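Local coordinates for putative sortase (Streptococcus pneumoniae, PDB 2W1J), which probably catalyses the transpeptidation reactions that join pilin subunits covalently into the pilus fibre on the bacterial surface, at residues K26-F31 with R58-H63; I71-V76 with V132-Y137; E87-G92 with T113-L118; N106-V111 with G168-T173; V149-V154 with L188-R193. All coordinates share one frame; numbering follows the deposited sequence. Where two conformers were deposited one is given.

Contact 1: K26-F31 with R58-H63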
# COMPACT_ATOMS: atom_id res chain seq x y z
N LYS A 26 -13.19 6.60 11.88
CA LYS A 26 -12.83 6.87 13.27
C LYS A 26 -11.86 5.80 13.78
O LYS A 26 -10.83 6.09 14.38
CB LYS A 26 -14.08 6.89 14.16
CG LYS A 26 -13.81 6.97 15.66
CD LYS A 26 -15.07 6.65 16.46
CE LYS A 26 -14.96 5.32 17.16
NZ LYS A 26 -14.18 5.48 18.42
N LEU A 27 -12.21 4.55 13.52
CA LEU A 27 -11.37 3.43 13.94
C LEU A 27 -10.02 3.44 13.25
O LEU A 27 -8.99 3.17 13.86
CB LEU A 27 -12.08 2.10 13.70
CG LEU A 27 -13.34 1.89 14.54
CD1 LEU A 27 -14.12 0.67 14.08
CD2 LEU A 27 -12.99 1.79 16.01
N ALA A 28 -10.01 3.75 11.96
CA ALA A 28 -8.77 3.77 11.19
C ALA A 28 -7.87 4.90 11.68
O ALA A 28 -6.66 4.73 11.82
CB ALA A 28 -9.05 3.93 9.70
N GLN A 29 -8.47 6.06 11.96
CA GLN A 29 -7.70 7.20 12.44
C GLN A 29 -7.09 6.90 13.81
O GLN A 29 -5.94 7.26 14.09
CB GLN A 29 -8.55 8.47 12.51
CG GLN A 29 -7.71 9.71 12.72
CD GLN A 29 -6.78 9.93 11.55
OE1 GLN A 29 -7.23 10.11 10.42
NE2 GLN A 29 -5.48 9.90 11.81
N ALA A 30 -7.87 6.27 14.68
CA ALA A 30 -7.39 5.92 16.01
C ALA A 30 -6.21 4.96 15.90
O ALA A 30 -5.24 5.07 16.64
CB ALA A 30 -8.51 5.29 16.83
N PHE A 31 -6.32 3.99 14.99
CA PHE A 31 -5.24 3.05 14.76
C PHE A 31 -3.96 3.76 14.32
O PHE A 31 -2.87 3.49 14.83
CB PHE A 31 -5.70 2.03 13.71
CG PHE A 31 -4.69 0.96 13.41
CD1 PHE A 31 -3.65 1.20 12.52
CD2 PHE A 31 -4.77 -0.28 14.01
CE1 PHE A 31 -2.72 0.22 12.22
CE2 PHE A 31 -3.84 -1.27 13.72
CZ PHE A 31 -2.82 -1.01 12.83
N ARG A 58 -9.51 -4.45 9.51
CA ARG A 58 -10.89 -4.82 9.20
C ARG A 58 -11.80 -3.62 8.98
O ARG A 58 -12.72 -3.67 8.16
CB ARG A 58 -11.46 -5.76 10.27
CG ARG A 58 -10.81 -7.14 10.29
CD ARG A 58 -11.52 -8.05 11.28
NE ARG A 58 -12.81 -8.50 10.76
CZ ARG A 58 -13.72 -9.13 11.48
NH1 ARG A 58 -13.50 -9.41 12.76
NH2 ARG A 58 -14.87 -9.50 10.92
N MET A 59 -11.56 -2.53 9.71
CA MET A 59 -12.42 -1.35 9.60
C MET A 59 -12.40 -0.73 8.20
O MET A 59 -13.36 -0.09 7.79
CB MET A 59 -12.07 -0.30 10.66
CG MET A 59 -10.89 0.60 10.32
SD MET A 59 -9.28 -0.23 10.32
CE MET A 59 -8.87 -0.27 12.07
N LEU A 60 -11.31 -0.94 7.46
CA LEU A 60 -11.15 -0.36 6.13
C LEU A 60 -11.59 -1.32 5.02
O LEU A 60 -11.60 -0.95 3.84
CB LEU A 60 -9.69 0.05 5.90
CG LEU A 60 -9.24 1.29 6.68
CD1 LEU A 60 -7.80 1.63 6.33
CD2 LEU A 60 -10.16 2.48 6.37
N GLU A 61 -11.96 -2.54 5.39
CA GLU A 61 -12.14 -3.60 4.41
C GLU A 61 -13.56 -3.75 3.91
O GLU A 61 -14.50 -3.69 4.69
CB GLU A 61 -11.67 -4.94 4.97
CG GLU A 61 -10.17 -5.01 5.14
CD GLU A 61 -9.72 -6.29 5.79
OE1 GLU A 61 -10.58 -7.16 6.07
OE2 GLU A 61 -8.51 -6.43 6.03
N ILE A 62 -13.70 -3.93 2.60
CA ILE A 62 -14.91 -4.47 2.00
C ILE A 62 -14.53 -5.79 1.34
O ILE A 62 -13.68 -5.82 0.44
CB ILE A 62 -15.49 -3.54 0.91
CG1 ILE A 62 -15.76 -2.14 1.46
CG2 ILE A 62 -16.75 -4.16 0.31
CD1 ILE A 62 -16.33 -1.18 0.43
N HIS A 63 -15.13 -6.88 1.80
CA HIS A 63 -14.76 -8.20 1.32
C HIS A 63 -13.25 -8.38 1.32
O HIS A 63 -12.66 -8.79 0.32
CB HIS A 63 -15.33 -8.44 -0.07
CG HIS A 63 -16.82 -8.28 -0.15
ND1 HIS A 63 -17.46 -7.73 -1.24
CD2 HIS A 63 -17.79 -8.59 0.74
CE1 HIS A 63 -18.76 -7.72 -1.02
NE2 HIS A 63 -18.99 -8.23 0.17
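M59 lies against one turn of helix 18-33, meeting L27, A28 and F31 with successive parts of its side chain. The side-chain contacts are apolar, though M59 also lies against backbone N and O, and no hydrogen bond crosses between the two segments. L27 CB sits 3.9 Å from M59 CB, and the two side chains run at a slant to each other. Next along, M59 CG comes up to the helix backbone, 3.7 Å from A28 N. The methionine then curls: with chi1 at 82°, CG is held between its backbone N and carbonyl carbon, and further bends at chi2 and chi3 turn the end along the helix. There CE rests 3.9 Å from L27 O and 4.2 Å from F31 CB. L60 adds a second apolar touch, one branch, CD2, lying 3.8 Å from A28 CB. Small A28 therefore takes both M59 and L60 against its methyl.

From the same helix, R24 NH1 bonds to the carbonyl oxygens of M59 and E61. L101, from another loop, touches both F31 and L60. This is helix-on-loop packing, with a 3-10 turn ahead of strand 65-71 seated on an N-terminal helix of the kind found before the beta-barrel in class C sortases.

Contact 2: I71-V76 with V132-Y137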
# COMPACT_ATOMS: atom_id res chain seq x y z
N ILE A 71 -1.92 3.23 -10.66
CA ILE A 71 -0.75 3.93 -11.18
C ILE A 71 -0.94 4.04 -12.69
O ILE A 71 -0.50 3.18 -13.46
CB ILE A 71 0.57 3.19 -10.86
CG1 ILE A 71 0.57 2.63 -9.43
CG2 ILE A 71 1.76 4.12 -11.13
CD1 ILE A 71 1.76 1.72 -9.13
N PRO A 72 -1.66 5.08 -13.13
CA PRO A 72 -2.10 5.13 -14.52
C PRO A 72 -0.96 5.05 -15.54
O PRO A 72 -1.13 4.42 -16.59
CB PRO A 72 -2.82 6.49 -14.59
CG PRO A 72 -3.36 6.68 -13.22
CD PRO A 72 -2.30 6.13 -12.31
N VAL A 73 0.19 5.64 -15.25
CA VAL A 73 1.22 5.75 -16.27
C VAL A 73 1.80 4.37 -16.64
O VAL A 73 2.33 4.20 -17.73
CB VAL A 73 2.31 6.77 -15.85
CG1 VAL A 73 3.12 6.26 -14.66
CG2 VAL A 73 3.20 7.15 -17.01
N ILE A 74 1.70 3.39 -15.74
CA ILE A 74 2.11 2.02 -16.05
C ILE A 74 0.93 1.04 -16.04
O ILE A 74 1.11 -0.18 -15.96
CB ILE A 74 3.22 1.51 -15.11
CG1 ILE A 74 2.83 1.68 -13.64
CG2 ILE A 74 4.53 2.24 -15.42
CD1 ILE A 74 3.80 0.99 -12.68
N ASP A 75 -0.29 1.57 -16.16
CA ASP A 75 -1.47 0.71 -16.30
C ASP A 75 -1.61 -0.29 -15.17
O ASP A 75 -1.95 -1.46 -15.40
CB ASP A 75 -1.45 -0.01 -17.65
CG ASP A 75 -1.36 0.95 -18.81
OD1 ASP A 75 -2.23 1.84 -18.88
OD2 ASP A 75 -0.41 0.85 -19.61
N VAL A 76 -1.37 0.16 -13.94
CA VAL A 76 -1.53 -0.69 -12.77
C VAL A 76 -2.77 -0.28 -11.98
O VAL A 76 -3.02 0.91 -11.77
CB VAL A 76 -0.29 -0.60 -11.86
CG1 VAL A 76 -0.57 -1.19 -10.50
CG2 VAL A 76 0.89 -1.27 -12.52
N VAL A 132 10.34 10.30 -10.89
CA VAL A 132 9.93 11.39 -10.03
C VAL A 132 8.94 12.28 -10.80
O VAL A 132 9.08 12.49 -12.01
CB VAL A 132 11.13 12.20 -9.51
CG1 VAL A 132 11.98 11.35 -8.58
CG2 VAL A 132 11.97 12.77 -10.67
N GLY A 133 7.92 12.76 -10.10
CA GLY A 133 6.86 13.54 -10.73
C GLY A 133 5.66 12.72 -11.19
O GLY A 133 4.57 13.26 -11.36
N ASP A 134 5.84 11.42 -11.40
CA ASP A 134 4.70 10.58 -11.75
C ASP A 134 3.71 10.53 -10.59
O ASP A 134 4.10 10.62 -9.42
CB ASP A 134 5.12 9.16 -12.14
CG ASP A 134 5.82 9.09 -13.48
OD1 ASP A 134 5.76 10.07 -14.26
OD2 ASP A 134 6.43 8.04 -13.76
N LYS A 135 2.44 10.32 -10.91
CA LYS A 135 1.38 10.27 -9.91
C LYS A 135 0.85 8.86 -9.69
O LYS A 135 0.86 8.01 -10.59
CB LYS A 135 0.23 11.22 -10.29
CG LYS A 135 0.65 12.70 -10.25
CD LYS A 135 -0.50 13.64 -10.57
CE LYS A 135 -0.02 15.08 -10.68
NZ LYS A 135 -1.12 15.98 -11.12
N PHE A 136 0.40 8.60 -8.46
CA PHE A 136 -0.37 7.41 -8.19
C PHE A 136 -1.49 7.74 -7.23
O PHE A 136 -1.47 8.80 -6.58
CB PHE A 136 0.49 6.22 -7.75
CG PHE A 136 1.24 6.41 -6.46
CD1 PHE A 136 0.67 6.05 -5.25
CD2 PHE A 136 2.55 6.86 -6.47
CE1 PHE A 136 1.38 6.18 -4.05
CE2 PHE A 136 3.28 6.98 -5.27
CZ PHE A 136 2.69 6.64 -4.07
N TYR A 137 -2.48 6.87 -7.16
CA TYR A 137 -3.73 7.16 -6.46
C TYR A 137 -4.05 6.00 -5.54
O TYR A 137 -4.04 4.84 -5.96
CB TYR A 137 -4.87 7.42 -7.46
CG TYR A 137 -4.55 8.58 -8.38
CD1 TYR A 137 -4.89 9.88 -8.04
CD2 TYR A 137 -3.85 8.37 -9.56
CE1 TYR A 137 -4.55 10.94 -8.85
CE2 TYR A 137 -3.50 9.42 -10.37
CZ TYR A 137 -3.86 10.70 -10.01
OH TYR A 137 -3.53 11.77 -10.81
O HOH W 1 0.49 7.71 -13.24
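I71 O is gripped by two backbone amides of its own turn, I74 N at 3.2 Å and V76 N, which reach it from opposite faces of the carbonyl plane. I71 N returns the favour to V76 O at 2.8 Å, and D75 and V76 together face I71 as a G1 beta bulge. The tight turn so made presents I71, P72 and V73 to the segment 132-137.

No direct hydrogen bond joins the two segments. A water does it instead: it accepts from V73 N and donates to K135 O at 2.7 Å. I71 and F136 run side by side in the same direction, CG1 of the isoleucine 4.0 Å from CB of the phenylalanine. P72 crosses Y137 at about a right angle, its CD meeting the ring edge at CD2, 3.9 Å away and near the ring plane. V73 meets D134 crosswise too: chi1 of 69° puts CG1 between its backbone N and carbonyl carbon, 3.9 Å from D134 OD2, which bonds to K131 N.

Behind the turn I71 and F136 both reach L174 of strand 170-178. Backbone bonds tie Y137 to E70 of strand 65-71, and F136 to Y147 of strand 144-155, placing strand 135-139 between those two strands.

Contact 3: E87-G92 with T113-L118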
# COMPACT_ATOMS: atom_id res chain seq x y z
N GLU A 87 -0.14 -15.65 0.29
CA GLU A 87 -1.43 -15.69 -0.38
C GLU A 87 -1.88 -14.31 -0.86
O GLU A 87 -2.43 -14.17 -1.94
CB GLU A 87 -2.49 -16.31 0.53
CG GLU A 87 -2.23 -17.77 0.89
CD GLU A 87 -1.47 -17.94 2.19
OE1 GLU A 87 -0.69 -17.04 2.56
OE2 GLU A 87 -1.66 -18.98 2.85
N VAL A 88 -1.62 -13.29 -0.04
CA VAL A 88 -2.00 -11.93 -0.38
C VAL A 88 -1.24 -11.44 -1.61
O VAL A 88 -1.83 -10.91 -2.55
CB VAL A 88 -1.80 -10.96 0.81
CG1 VAL A 88 -1.68 -9.51 0.34
CG2 VAL A 88 -2.95 -11.11 1.80
N LEU A 89 0.07 -11.66 -1.63
CA LEU A 89 0.89 -11.19 -2.75
C LEU A 89 0.65 -11.97 -4.04
O LEU A 89 1.02 -11.53 -5.12
CB LEU A 89 2.38 -11.18 -2.38
CG LEU A 89 2.74 -10.27 -1.20
CD1 LEU A 89 4.24 -10.19 -1.01
CD2 LEU A 89 2.15 -8.88 -1.38
N GLN A 90 0.02 -13.14 -3.93
CA GLN A 90 -0.41 -13.86 -5.12
C GLN A 90 -1.65 -13.22 -5.74
O GLN A 90 -1.89 -13.35 -6.94
CB GLN A 90 -0.67 -15.33 -4.79
CG GLN A 90 0.59 -16.12 -4.49
CD GLN A 90 0.31 -17.58 -4.17
OE1 GLN A 90 -0.50 -17.89 -3.30
NE2 GLN A 90 0.99 -18.47 -4.87
N GLN A 91 -2.42 -12.52 -4.91
CA GLN A 91 -3.71 -11.98 -5.32
C GLN A 91 -3.67 -10.49 -5.69
O GLN A 91 -4.48 -10.02 -6.48
CB GLN A 91 -4.75 -12.24 -4.23
CG GLN A 91 -5.05 -13.72 -4.00
CD GLN A 91 -5.99 -13.96 -2.83
OE1 GLN A 91 -5.99 -13.22 -1.85
NE2 GLN A 91 -6.78 -15.02 -2.93
N GLY A 92 -2.71 -9.75 -5.13
CA GLY A 92 -2.64 -8.31 -5.37
C GLY A 92 -1.51 -7.69 -4.58
O GLY A 92 -0.44 -8.29 -4.47
N THR A 113 2.99 -3.17 -0.88
CA THR A 113 3.97 -4.14 -1.37
C THR A 113 3.38 -5.00 -2.48
O THR A 113 2.23 -5.43 -2.38
CB THR A 113 4.30 -5.11 -0.22
OG1 THR A 113 4.57 -4.37 0.97
CG2 THR A 113 5.47 -6.01 -0.57
N ALA A 114 4.17 -5.31 -3.51
CA ALA A 114 3.73 -6.30 -4.50
C ALA A 114 4.93 -6.87 -5.24
O ALA A 114 6.03 -6.31 -5.20
CB ALA A 114 2.71 -5.70 -5.48
N HIS A 115 4.71 -8.00 -5.91
CA HIS A 115 5.80 -8.72 -6.57
C HIS A 115 6.31 -8.01 -7.81
O HIS A 115 5.61 -7.23 -8.45
CB HIS A 115 5.32 -10.11 -7.00
CG HIS A 115 5.17 -11.09 -5.89
ND1 HIS A 115 6.14 -11.28 -4.93
CD2 HIS A 115 4.18 -11.97 -5.61
CE1 HIS A 115 5.75 -12.23 -4.09
NE2 HIS A 115 4.57 -12.67 -4.49
N THR A 116 7.55 -8.35 -8.17
CA THR A 116 8.09 -8.09 -9.50
C THR A 116 8.49 -9.42 -10.11
O THR A 116 9.09 -10.27 -9.44
CB THR A 116 9.34 -7.15 -9.46
OG1 THR A 116 8.93 -5.78 -9.30
CG2 THR A 116 10.13 -7.26 -10.74
N GLY A 117 8.14 -9.64 -11.38
CA GLY A 117 8.63 -10.81 -12.10
C GLY A 117 7.82 -12.08 -11.95
O GLY A 117 8.27 -13.14 -12.36
N LEU A 118 6.61 -11.99 -11.38
CA LEU A 118 5.71 -13.14 -11.36
C LEU A 118 5.34 -13.50 -12.79
O LEU A 118 4.99 -12.63 -13.57
CB LEU A 118 4.42 -12.79 -10.64
CG LEU A 118 4.43 -12.77 -9.12
CD1 LEU A 118 2.99 -12.67 -8.64
CD2 LEU A 118 5.09 -14.03 -8.58
O HOH W 2 2.09 -9.05 -5.53
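L89, in the last turn of helix 86-91, has its CA 5.9 Å from that of A114, where the chain leaves strand 108-113 as an irregular loop. Just beyond, the helix runs out with V88 O accepting from both Q91 N and G92 N.

L89 carries the contact. Its chi1 of -61° sets CG beside the backbone N and sends CD2 to within 3.6 Å of T113 O. The H115 side chain crosses L89 at about a right angle, bringing NE2 to 3.4 Å from L89 CB. H115 CD2 also approaches the helix backbone, 3.2 Å from L89 O and oblique to the ring. L118 CD1 is looser, 4.2 Å from L89 O.

One water holds the backbones together: it donates to L89 O at 2.7 Å and to G92 O, and accepts from H115 N at 2.8 Å. W44, probably part of a lid as in other pilus sortases, meets the H115 ring.

H115 probably corresponds to the active-site histidine of other sortases. The water fixes its backbone while L89 CB and O pack against the ring, and ND1 bonds to a glycerol, probably from the crystallisation liquor, that may mark a pocket.

Contact 4: N106-V111 with G168-T173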
# COMPACT_ATOMS: atom_id res chain seq x y z
N ASN A 106 -1.06 14.29 7.96
CA ASN A 106 0.29 14.71 8.31
C ASN A 106 0.96 13.62 9.16
O ASN A 106 0.30 12.90 9.91
CB ASN A 106 0.25 16.06 9.04
CG ASN A 106 1.59 16.79 9.04
OD1 ASN A 106 2.51 16.42 8.31
ND2 ASN A 106 1.68 17.84 9.84
N SER A 107 2.27 13.47 9.04
CA SER A 107 3.01 12.48 9.83
C SER A 107 2.43 11.08 9.66
O SER A 107 2.22 10.34 10.62
CB SER A 107 3.09 12.92 11.30
OG SER A 107 3.73 14.18 11.37
N THR A 108 2.23 10.68 8.41
CA THR A 108 1.78 9.32 8.11
C THR A 108 2.64 8.74 6.99
O THR A 108 3.13 9.46 6.13
CB THR A 108 0.29 9.28 7.70
OG1 THR A 108 0.13 9.86 6.41
CG2 THR A 108 -0.56 10.06 8.69
N HIS A 109 2.84 7.42 7.03
CA HIS A 109 3.61 6.74 5.97
C HIS A 109 3.12 5.31 5.84
O HIS A 109 3.40 4.45 6.68
CB HIS A 109 5.11 6.76 6.29
CG HIS A 109 5.98 6.33 5.14
ND1 HIS A 109 7.35 6.38 5.20
CD2 HIS A 109 5.68 5.90 3.89
CE1 HIS A 109 7.87 5.96 4.06
NE2 HIS A 109 6.87 5.67 3.24
N ALA A 110 2.35 5.07 4.79
CA ALA A 110 1.84 3.75 4.46
C ALA A 110 2.74 3.11 3.42
O ALA A 110 3.19 3.78 2.49
CB ALA A 110 0.41 3.86 3.92
N VAL A 111 2.97 1.81 3.57
CA VAL A 111 3.79 1.07 2.61
C VAL A 111 2.96 -0.04 1.99
O VAL A 111 2.29 -0.80 2.70
CB VAL A 111 5.07 0.53 3.26
CG1 VAL A 111 5.89 -0.27 2.25
CG2 VAL A 111 5.90 1.67 3.85
N GLY A 168 5.78 15.42 9.83
CA GLY A 168 5.56 16.56 8.94
C GLY A 168 5.32 16.23 7.48
O GLY A 168 5.17 17.13 6.65
N HIS A 169 5.26 14.93 7.17
CA HIS A 169 5.02 14.46 5.80
C HIS A 169 3.91 13.42 5.75
O HIS A 169 3.65 12.70 6.72
CB HIS A 169 6.32 13.91 5.19
CG HIS A 169 7.42 14.93 5.09
ND1 HIS A 169 7.64 15.68 3.96
CD2 HIS A 169 8.36 15.32 5.99
CE1 HIS A 169 8.66 16.50 4.16
NE2 HIS A 169 9.12 16.30 5.38
N ASP A 170 3.28 13.34 4.58
CA ASP A 170 2.23 12.36 4.27
C ASP A 170 2.75 11.58 3.07
O ASP A 170 2.71 12.08 1.94
CB ASP A 170 0.94 13.14 3.93
CG ASP A 170 -0.25 12.24 3.58
OD1 ASP A 170 -0.07 11.04 3.28
OD2 ASP A 170 -1.40 12.78 3.58
N TYR A 171 3.29 10.39 3.32
CA TYR A 171 3.99 9.58 2.32
C TYR A 171 3.30 8.24 2.10
O TYR A 171 2.75 7.64 3.03
CB TYR A 171 5.41 9.29 2.79
CG TYR A 171 6.42 10.41 2.72
CD1 TYR A 171 6.59 11.16 1.56
CD2 TYR A 171 7.29 10.65 3.79
CE1 TYR A 171 7.58 12.15 1.48
CE2 TYR A 171 8.27 11.63 3.72
CZ TYR A 171 8.41 12.37 2.57
OH TYR A 171 9.39 13.35 2.50
N VAL A 172 3.38 7.75 0.86
CA VAL A 172 3.12 6.34 0.58
C VAL A 172 4.32 5.83 -0.20
O VAL A 172 4.76 6.48 -1.16
CB VAL A 172 1.82 6.13 -0.23
CG1 VAL A 172 1.72 4.69 -0.74
CG2 VAL A 172 0.61 6.47 0.62
N THR A 173 4.86 4.69 0.22
CA THR A 173 5.93 4.03 -0.53
C THR A 173 5.41 2.73 -1.12
O THR A 173 4.74 1.94 -0.45
CB THR A 173 7.16 3.77 0.37
OG1 THR A 173 7.72 5.03 0.76
CG2 THR A 173 8.23 2.93 -0.35
O HOH W 3 0.38 8.07 4.38
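The H109 ring has Y171 over one face and T173 OG1 at its edge. Y171 CB stands 3.8 Å from the centroid of that ring in a CH-pi contact, and the tyrosine ring beyond it turns an edge to the histidine, a T-shaped pair with planes at 59°. At the rim H109 NE2 and T173 OG1 are hydrogen-bonded at 2.7 Å, while H109 ND1 bonds to L164 O. With both nitrogens engaged and a face covered, the imidazole is fixed in rotation; chi1 of -169° is what swings it over toward strand 170-178. The Y171 ring, in turn, has H169 CB on a face and makes a cation-pi contact with R190.

Strands 108-113 and 170-178 run parallel here, as neighbours in the mixed sheet of the sortase beta-barrel, only 11° apart in direction. Their bonds alternate in the usual parallel way: Y171 N gives to T108 O, A110 N to Y171 O, and T173 N to A110 O at 3.0 Å. V111 lies on the face of H109, Y171 and T173. The other face carries T108, D170, A110 and V172, with A110 CB 4.2 Å from V172 CG2.

T108 and D170 lie side by side there without bonding to each other. T108 OG1 bonds to G105 O and takes a water that also donates to Y171 O; D170 OD1 bonds to Y147 OH, and OD2 forms a salt bridge with R193. Where the strands begin, G168 N points nearly straight at S107 OG, 2.8 Å away.

Contact 5: V149-V154 with L188-R193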
# COMPACT_ATOMS: atom_id res chain seq x y z
N VAL A 149 5.42 10.99 -6.96
CA VAL A 149 6.72 10.38 -6.66
C VAL A 149 7.77 11.46 -6.46
O VAL A 149 7.95 12.34 -7.31
CB VAL A 149 7.14 9.43 -7.79
CG1 VAL A 149 8.54 8.86 -7.51
CG2 VAL A 149 6.10 8.34 -7.97
N ASP A 150 8.50 11.37 -5.35
CA ASP A 150 9.61 12.29 -5.08
C ASP A 150 10.95 11.63 -4.80
O ASP A 150 11.97 12.32 -4.75
CB ASP A 150 9.26 13.29 -3.96
CG ASP A 150 9.42 12.69 -2.56
OD1 ASP A 150 9.28 11.49 -2.39
OD2 ASP A 150 9.70 13.45 -1.59
N GLN A 151 10.98 10.31 -4.65
CA GLN A 151 12.22 9.62 -4.30
C GLN A 151 12.09 8.16 -4.69
O GLN A 151 11.09 7.53 -4.35
CB GLN A 151 12.54 9.73 -2.81
CG GLN A 151 13.81 8.99 -2.39
CD GLN A 151 14.12 9.18 -0.92
OE1 GLN A 151 14.75 10.17 -0.52
NE2 GLN A 151 13.68 8.24 -0.09
N VAL A 152 13.07 7.65 -5.43
CA VAL A 152 13.14 6.24 -5.77
C VAL A 152 14.49 5.76 -5.27
O VAL A 152 15.52 6.38 -5.55
CB VAL A 152 13.02 6.01 -7.28
CG1 VAL A 152 13.18 4.53 -7.60
CG2 VAL A 152 11.67 6.55 -7.79
N LYS A 153 14.51 4.67 -4.51
CA LYS A 153 15.79 4.20 -4.01
C LYS A 153 15.83 2.70 -3.88
O LYS A 153 14.80 2.02 -3.84
CB LYS A 153 16.20 4.90 -2.72
CG LYS A 153 15.41 4.49 -1.51
CD LYS A 153 15.80 5.34 -0.29
CE LYS A 153 17.21 5.06 0.19
NZ LYS A 153 17.62 5.93 1.33
N VAL A 154 17.05 2.19 -3.82
CA VAL A 154 17.30 0.76 -3.65
C VAL A 154 17.90 0.51 -2.27
O VAL A 154 18.81 1.23 -1.84
CB VAL A 154 18.21 0.23 -4.76
CG1 VAL A 154 18.53 -1.25 -4.55
CG2 VAL A 154 17.57 0.45 -6.12
N LEU A 188 12.12 1.05 -3.67
CA LEU A 188 11.17 1.88 -2.94
C LEU A 188 10.81 3.07 -3.80
O LEU A 188 11.70 3.88 -4.10
CB LEU A 188 11.79 2.42 -1.66
CG LEU A 188 12.23 1.45 -0.57
CD1 LEU A 188 12.61 2.18 0.69
CD2 LEU A 188 11.20 0.40 -0.32
N VAL A 189 9.55 3.20 -4.16
CA VAL A 189 9.08 4.36 -4.90
C VAL A 189 8.20 5.15 -3.94
O VAL A 189 7.10 4.70 -3.61
CB VAL A 189 8.31 3.94 -6.16
CG1 VAL A 189 7.69 5.15 -6.83
CG2 VAL A 189 9.25 3.20 -7.13
N ARG A 190 8.70 6.29 -3.48
CA ARG A 190 8.00 7.09 -2.48
C ARG A 190 7.29 8.25 -3.14
O ARG A 190 7.90 8.98 -3.93
CB ARG A 190 8.97 7.64 -1.44
CG ARG A 190 8.28 8.35 -0.28
CD ARG A 190 9.30 8.94 0.67
NE ARG A 190 9.96 10.11 0.11
CZ ARG A 190 10.93 10.78 0.73
NH1 ARG A 190 11.42 10.33 1.88
NH2 ARG A 190 11.44 11.86 0.16
N GLY A 191 6.02 8.46 -2.78
CA GLY A 191 5.29 9.66 -3.18
C GLY A 191 4.83 10.46 -1.98
O GLY A 191 4.55 9.89 -0.93
N HIS A 192 4.76 11.79 -2.14
CA HIS A 192 4.12 12.64 -1.14
C HIS A 192 2.72 13.00 -1.58
O HIS A 192 2.42 13.10 -2.77
CB HIS A 192 4.94 13.91 -0.83
CG HIS A 192 5.19 14.79 -2.01
ND1 HIS A 192 4.24 15.62 -2.56
CD2 HIS A 192 6.32 14.99 -2.72
CE1 HIS A 192 4.78 16.28 -3.58
NE2 HIS A 192 6.04 15.91 -3.70
N ARG A 193 1.86 13.22 -0.58
CA ARG A 193 0.48 13.56 -0.83
C ARG A 193 0.38 14.90 -1.55
O ARG A 193 1.13 15.84 -1.22
CB ARG A 193 -0.23 13.63 0.52
CG ARG A 193 -1.72 13.89 0.45
CD ARG A 193 -2.51 12.67 0.02
NE ARG A 193 -3.95 12.96 0.01
CZ ARG A 193 -4.72 12.95 1.09
NH1 ARG A 193 -4.20 12.61 2.28
NH2 ARG A 193 -6.01 13.24 1.00
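R190 and D150 are locked together side-on, and the arginine can be followed outward from CB, which lies 3.6 Å from Q151 O. CG stands anti to the backbone N (chi1 -173°), carrying the chain out over the neighbouring strand, and CG and CD then pass D150 OD1. A bend at chi3 turns the guanidinium to the aspartate. NE gives to OD1 of D150 at 2.9 Å, on its syn lone pair and in the guanidinium plane. NH2 completes the salt bridge to D150 OD2, also 2.9 Å, meeting it on the syn side but 33° out of the carboxylate plane. At the far corner NH1 is 3.7 Å from Q151 NE2, whose amide stacks on one face of the guanidinium with planes 24° apart.

Strands 144-155 and 185-194 run antiparallel in the sortase beta-barrel, with a classic beta bulge: D150 and Q151 both face R190, consistent with one arginine meeting both. R190 O accepts strongly from D150 N at 2.8 Å and weakly from Q151 N, while R190 N donates almost head-on to Q151 O. K153 and L188 form the next hydrogen-bonded pair, and K153 NZ goes on to a salt bridge with D162.

V189 packs the other face, its CG1 3.7 Å from V149 CG2. Beyond the bulge the H192 ring turns an edge to D150, with CD2 3.6 Å from CB of the aspartate.

Contact 1 closes first along the chain and stands apart from the sheet, its centre about 17 Å from that of contact 4. The other four lie within the sortase domain, contact 3 nested in the loop that contact 2 closes and contact 4 crossing contacts 2, 3 and 5. Strands 108-113, 170-178, 185-194, 144-155 and 135-139 follow one another across the sheet, so contacts 4, 5 and 2 form a continuous run of the barrel, successive centres about 11 to 12 Å apart. Contact 3 lies at the end of strand 108-113 away from contact 4, about 22 Å between centres, beside the probable active site. Contact 1 joins helix 18-33 to the loop leading into the barrel.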